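Local atomic coordinates of uncharacterized protein (Bacteroides eggerthii, PDB entry 4FTD), a protein that is of unknown function but folds as a six-bladed beta-propeller joined to an immunoglobulin-like domain and may act in carbohydrate metabolism. Residues A[193-207]-A[246-258]. Numbering follows the deposited sequence.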
loop_
_atom_site.group_PDB
_atom_site.type_symbol
_atom_site.label_atom_id
_atom_site.label_comp_id
_atom_site.label_asym_id
_atom_site.label_seq_id
_atom_site.Cartn_x
_atom_site.Cartn_y
_atom_site.Cartn_z
ATOM N N ASN A 193 16.422 -15.303 -11.200
ATOM C CA ASN A 193 15.506 -15.722 -10.164
ATOM C C ASN A 193 14.757 -14.552 -9.590
ATOM O O ASN A 193 13.555 -14.472 -9.766
ATOM C CB ASN A 193 16.246 -16.496 -9.095
ATOM C CG ASN A 193 15.303 -17.257 -8.147
ATOM O OD1 ASN A 193 14.378 -17.909 -8.619
ATOM N ND2 ASN A 193 15.550 -17.205 -6.822
HETATM N N MSE A 194 15.440 -13.592 -8.948
HETATM C CA MSE A 194 14.745 -12.374 -8.437
HETATM C C MSE A 194 14.981 -11.231 -9.416
HETATM O O MSE A 194 15.840 -11.303 -10.251
HETATM C CB MSE A 194 15.309 -11.967 -7.075
HETATM C CG MSE A 194 15.086 -12.994 -6.020
HETATM SE SE MSE A 194 13.125 -13.156 -5.593
HETATM C CE MSE A 194 12.677 -14.980 -6.226
ATOM N N GLY A 195 14.207 -10.165 -9.282
ATOM C CA GLY A 195 14.478 -8.949 -10.042
ATOM C C GLY A 195 13.546 -7.850 -9.564
ATOM O O GLY A 195 12.734 -8.081 -8.668
ATOM N N ALA A 196 13.574 -6.726 -10.244
ATOM C CA ALA A 196 12.784 -5.580 -9.843
ATOM C C ALA A 196 12.744 -4.587 -11.007
ATOM O O ALA A 196 13.689 -4.472 -11.804
ATOM C CB ALA A 196 13.407 -4.931 -8.589
ATOM N N LEU A 197 11.666 -3.828 -11.024
ATOM C CA LEU A 197 11.485 -2.632 -11.815
ATOM C C LEU A 197 11.704 -1.423 -10.886
ATOM O O LEU A 197 11.046 -1.282 -9.869
ATOM C CB LEU A 197 10.072 -2.583 -12.359
ATOM C CG LEU A 197 9.693 -3.334 -13.592
ATOM C CD1 LEU A 197 8.155 -3.288 -13.802
ATOM C CD2 LEU A 197 10.426 -2.736 -14.785
ATOM N N ILE A 198 12.673 -0.585 -11.208
ATOM C CA ILE A 198 13.052 0.554 -10.378
ATOM C C ILE A 198 13.508 1.664 -11.312
ATOM O O ILE A 198 14.379 1.438 -12.147
ATOM C CB ILE A 198 14.190 0.215 -9.419
ATOM C CG1 ILE A 198 13.787 -1.003 -8.558
ATOM C CG2 ILE A 198 14.471 1.407 -8.502
ATOM C CD1 ILE A 198 14.728 -1.340 -7.455
ATOM N N ASN A 199 12.914 2.850 -11.163
ATOM C CA ASN A 199 13.283 4.044 -11.939
ATOM C C ASN A 199 13.136 3.831 -13.420
ATOM O O ASN A 199 13.856 4.397 -14.208
ATOM C CB ASN A 199 14.734 4.516 -11.590
ATOM C CG ASN A 199 14.915 4.863 -10.112
ATOM O OD1 ASN A 199 14.036 5.468 -9.504
ATOM N ND2 ASN A 199 16.062 4.492 -9.533
ATOM N N GLY A 200 12.205 2.985 -13.829
ATOM C CA GLY A 200 12.078 2.654 -15.242
ATOM C C GLY A 200 13.107 1.649 -15.789
ATOM O O GLY A 200 13.122 1.403 -16.985
ATOM N N HIS A 201 13.977 1.115 -14.930
ATOM C CA HIS A 201 14.983 0.139 -15.324
ATOM C C HIS A 201 14.606 -1.238 -14.811
ATOM O O HIS A 201 13.900 -1.360 -13.822
ATOM C CB HIS A 201 16.331 0.505 -14.689
ATOM C CG HIS A 201 16.689 1.943 -14.853
ATOM N ND1 HIS A 201 16.712 2.568 -16.084
ATOM C CD2 HIS A 201 16.998 2.889 -13.945
ATOM C CE1 HIS A 201 17.025 3.840 -15.921
ATOM N NE2 HIS A 201 17.227 4.057 -14.634
ATOM N N VAL A 202 15.140 -2.269 -15.454
ATOM C CA VAL A 202 14.990 -3.627 -14.987
ATOM C C VAL A 202 16.315 -4.117 -14.388
ATOM O O VAL A 202 17.407 -3.880 -14.938
ATOM C CB VAL A 202 14.552 -4.567 -16.107
ATOM C CG1 VAL A 202 14.415 -5.990 -15.564
ATOM C CG2 VAL A 202 13.259 -4.042 -16.716
ATOM N N TYR A 203 16.194 -4.764 -13.235
ATOM C CA TYR A 203 17.283 -5.468 -12.608
ATOM C C TYR A 203 16.906 -6.925 -12.468
ATOM O O TYR A 203 15.801 -7.207 -12.030
ATOM C CB TYR A 203 17.495 -4.954 -11.201
ATOM C CG TYR A 203 18.013 -3.532 -11.120
ATOM C CD1 TYR A 203 17.132 -2.436 -11.238
ATOM C CD2 TYR A 203 19.348 -3.281 -10.963
ATOM C CE1 TYR A 203 17.624 -1.120 -11.195
ATOM C CE2 TYR A 203 19.822 -1.993 -10.882
ATOM C CZ TYR A 203 18.953 -0.921 -10.991
ATOM O OH TYR A 203 19.428 0.369 -10.992
ATOM N N LEU A 204 17.824 -7.834 -12.787
ATOM C CA LEU A 204 17.661 -9.242 -12.473
ATOM C C LEU A 204 18.916 -9.757 -11.777
ATOM O O LEU A 204 20.001 -9.300 -12.042
ATOM C CB LEU A 204 17.406 -10.081 -13.725
ATOM C CG LEU A 204 16.171 -9.886 -14.624
ATOM C CD1 LEU A 204 16.164 -10.942 -15.697
ATOM C CD2 LEU A 204 14.885 -9.931 -13.832
ATOM N N SER A 205 18.758 -10.800 -10.949
ATOM C CA SER A 205 19.874 -11.444 -10.319
ATOM C C SER A 205 19.788 -12.963 -10.500
ATOM O O SER A 205 18.681 -13.522 -10.485
ATOM C CB SER A 205 19.947 -11.074 -8.850
ATOM O OG SER A 205 18.683 -11.221 -8.164
ATOM N N SER A 206 20.950 -13.607 -10.607
ATOM C CA SER A 206 21.026 -15.050 -10.715
ATOM C C SER A 206 20.797 -15.697 -9.337
ATOM O O SER A 206 20.671 -14.978 -8.316
ATOM C CB SER A 206 22.393 -15.470 -11.299
ATOM O OG SER A 206 23.465 -15.325 -10.401
ATOM N N LEU A 207 20.730 -17.014 -9.336
ATOM C CA LEU A 207 20.738 -17.847 -8.146
ATOM C C LEU A 207 22.124 -18.515 -8.133
ATOM O O LEU A 207 22.472 -19.240 -9.072
ATOM C CB LEU A 207 19.622 -18.910 -8.097
ATOM C CG LEU A 207 19.780 -19.783 -6.817
ATOM C CD1 LEU A 207 18.984 -19.112 -5.769
ATOM C CD2 LEU A 207 19.269 -21.187 -7.018
ATOM N N GLY A 246 20.516 -15.586 -3.613
ATOM C CA GLY A 246 19.649 -15.293 -4.749
ATOM C C GLY A 246 18.266 -15.860 -4.647
ATOM O O GLY A 246 17.471 -15.669 -5.552
ATOM N N ASP A 247 17.953 -16.597 -3.579
ATOM C CA ASP A 247 16.585 -17.060 -3.415
ATOM C C ASP A 247 15.593 -15.916 -3.194
ATOM O O ASP A 247 14.462 -16.051 -3.544
ATOM C CB ASP A 247 16.469 -17.987 -2.197
ATOM C CG ASP A 247 16.997 -19.381 -2.500
ATOM O OD1 ASP A 247 16.386 -20.036 -3.385
ATOM O OD2 ASP A 247 17.961 -19.825 -1.854
ATOM N N ASN A 248 16.069 -14.857 -2.539
ATOM C CA ASN A 248 15.315 -13.660 -2.184
ATOM C C ASN A 248 16.188 -12.468 -2.562
ATOM O O ASN A 248 17.371 -12.628 -2.782
ATOM C CB ASN A 248 14.918 -13.619 -0.694
ATOM C CG ASN A 248 16.102 -13.661 0.245
ATOM O OD1 ASN A 248 16.851 -12.667 0.350
ATOM N ND2 ASN A 248 16.283 -14.800 0.957
ATOM N N ALA A 249 15.565 -11.318 -2.750
ATOM C CA ALA A 249 16.274 -10.085 -2.986
ATOM C C ALA A 249 15.421 -8.918 -2.552
ATOM O O ALA A 249 14.201 -8.921 -2.756
ATOM C CB ALA A 249 16.663 -9.945 -4.426
ATOM N N SER A 250 16.049 -7.955 -1.892
ATOM C CA SER A 250 15.361 -6.664 -1.590
ATOM C C SER A 250 16.163 -5.518 -2.199
ATOM O O SER A 250 17.218 -5.144 -1.709
ATOM C CB SER A 250 15.146 -6.493 -0.111
ATOM O OG SER A 250 14.652 -7.660 0.497
ATOM N N TYR A 251 15.718 -5.086 -3.379
ATOM C CA TYR A 251 16.341 -4.000 -4.093
ATOM C C TYR A 251 15.824 -2.679 -3.518
ATOM O O TYR A 251 14.634 -2.406 -3.591
ATOM C CB TYR A 251 15.997 -4.108 -5.571
ATOM C CG TYR A 251 16.575 -5.297 -6.303
ATOM C CD1 TYR A 251 15.949 -6.591 -6.276
ATOM C CD2 TYR A 251 17.707 -5.123 -7.130
ATOM C CE1 TYR A 251 16.529 -7.657 -7.007
ATOM C CE2 TYR A 251 18.264 -6.180 -7.851
ATOM C CZ TYR A 251 17.688 -7.420 -7.827
ATOM O OH TYR A 251 18.304 -8.423 -8.595
ATOM N N ASN A 252 16.725 -1.895 -2.933
ATOM C CA ASN A 252 16.432 -0.579 -2.359
ATOM C C ASN A 252 17.264 0.469 -3.129
ATOM O O ASN A 252 18.389 0.703 -2.811
ATOM C CB ASN A 252 16.825 -0.570 -0.879
ATOM C CG ASN A 252 15.959 -1.485 -0.051
ATOM O OD1 ASN A 252 14.852 -1.100 0.334
ATOM N ND2 ASN A 252 16.411 -2.705 0.158
ATOM N N ILE A 253 16.725 1.026 -4.196
ATOM C CA ILE A 253 17.474 1.936 -5.022
ATOM C C ILE A 253 16.608 3.181 -5.171
ATOM O O ILE A 253 15.474 3.099 -5.631
ATOM C CB ILE A 253 17.837 1.315 -6.359
ATOM C CG1 ILE A 253 18.631 0.022 -6.175
ATOM C CG2 ILE A 253 18.539 2.325 -7.240
ATOM C CD1 ILE A 253 18.781 -0.788 -7.468
ATOM N N ASP A 254 17.164 4.315 -4.786
ATOM C CA ASP A 254 16.445 5.596 -4.759
ATOM C C ASP A 254 16.416 6.257 -6.139
ATOM O O ASP A 254 16.896 5.687 -7.120
ATOM C CB ASP A 254 16.995 6.507 -3.653
ATOM C CG ASP A 254 18.364 7.085 -3.948
ATOM O OD1 ASP A 254 18.841 7.133 -5.107
ATOM O OD2 ASP A 254 18.977 7.504 -2.952
ATOM N N GLU A 255 15.867 7.466 -6.219
ATOM C CA GLU A 255 15.658 8.090 -7.513
ATOM C C GLU A 255 16.972 8.469 -8.178
ATOM O O GLU A 255 17.016 8.570 -9.397
ATOM C CB GLU A 255 14.697 9.273 -7.417
ATOM C CG GLU A 255 15.258 10.473 -6.691
ATOM C CD GLU A 255 14.207 11.535 -6.437
ATOM O OE1 GLU A 255 13.076 11.420 -6.977
ATOM O OE2 GLU A 255 14.526 12.491 -5.699
ATOM N N ASN A 256 18.032 8.645 -7.387
ATOM C CA ASN A 256 19.359 8.890 -7.928
ATOM C C ASN A 256 20.132 7.606 -8.237
ATOM O O ASN A 256 21.295 7.692 -8.583
ATOM C CB ASN A 256 20.170 9.744 -6.976
ATOM C CG ASN A 256 19.421 10.985 -6.558
ATOM O OD1 ASN A 256 18.872 11.689 -7.396
ATOM N ND2 ASN A 256 19.354 11.233 -5.260
ATOM N N GLY A 257 19.504 6.434 -8.115
ATOM C CA GLY A 257 20.199 5.164 -8.395
ATOM C C GLY A 257 21.152 4.707 -7.290
ATOM O O GLY A 257 22.065 3.907 -7.518
ATOM N N ASN A 258 20.895 5.180 -6.077
ATOM C CA ASN A 258 21.707 4.873 -4.905
ATOM C C ASN A 258 20.958 4.060 -3.877
ATOM O O ASN A 258 19.814 4.375 -3.549
ATOM C CB ASN A 258 22.157 6.160 -4.240
ATOM C CG ASN A 258 23.033 6.982 -5.137
ATOM O OD1 ASN A 258 23.758 6.445 -5.971
ATOM N ND2 ASN A 258 22.950 8.289 -5.002
HETATM O O HOH W 1 14.128 -18.931 -4.715
HETATM O O HOH W 2 18.177 -13.803 -7.590
HETATM O O HOH W 3 13.502 4.642 -6.894
#
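Strands 193-198 and 250-253 run roughly parallel, at 25° with axes 7.7 Å apart, each the first strand of its own four-stranded antiparallel sheet: two neighbouring beta-propeller blades packed face to face. Tyr-251 stands between them. Its CG lies beside the backbone N (chi1 -67°), leaning the ring obliquely against Ala-196 CB on its CD1 side and Tyr-203 CB at CE2, while Ile-198 CD1 crosses to Tyr-251 CB at 3.6 Å. At the far end Tyr-251 OH shares a 2.9 Å hydrogen bond with Ser-205 OG, which also bonds a water that accepts from Met-194 N. With an alanine in place of this tyrosine the ring would be gone, which would probably open a gap beside Ala-196 and leave Ser-205 OG without its phenolic mate. Ile-253 CD1 sits over one face of the Tyr-203 ring, 3.9 Å from its centroid, a CH-pi contact; Tyr-203 OH goes on to His-279 O. At the beta bulge, where Asn-193 and Met-194 both face Ser-205, Asn-193 ND2 gives Gly-246 O a nearly straight bond of 2.8 Å. From within the type I' turn of 198-201, Asn-199 ND2 bonds Asp-254 O at 2.8 Å from above the carbonyl plane, Gly-257 N from the opposite face.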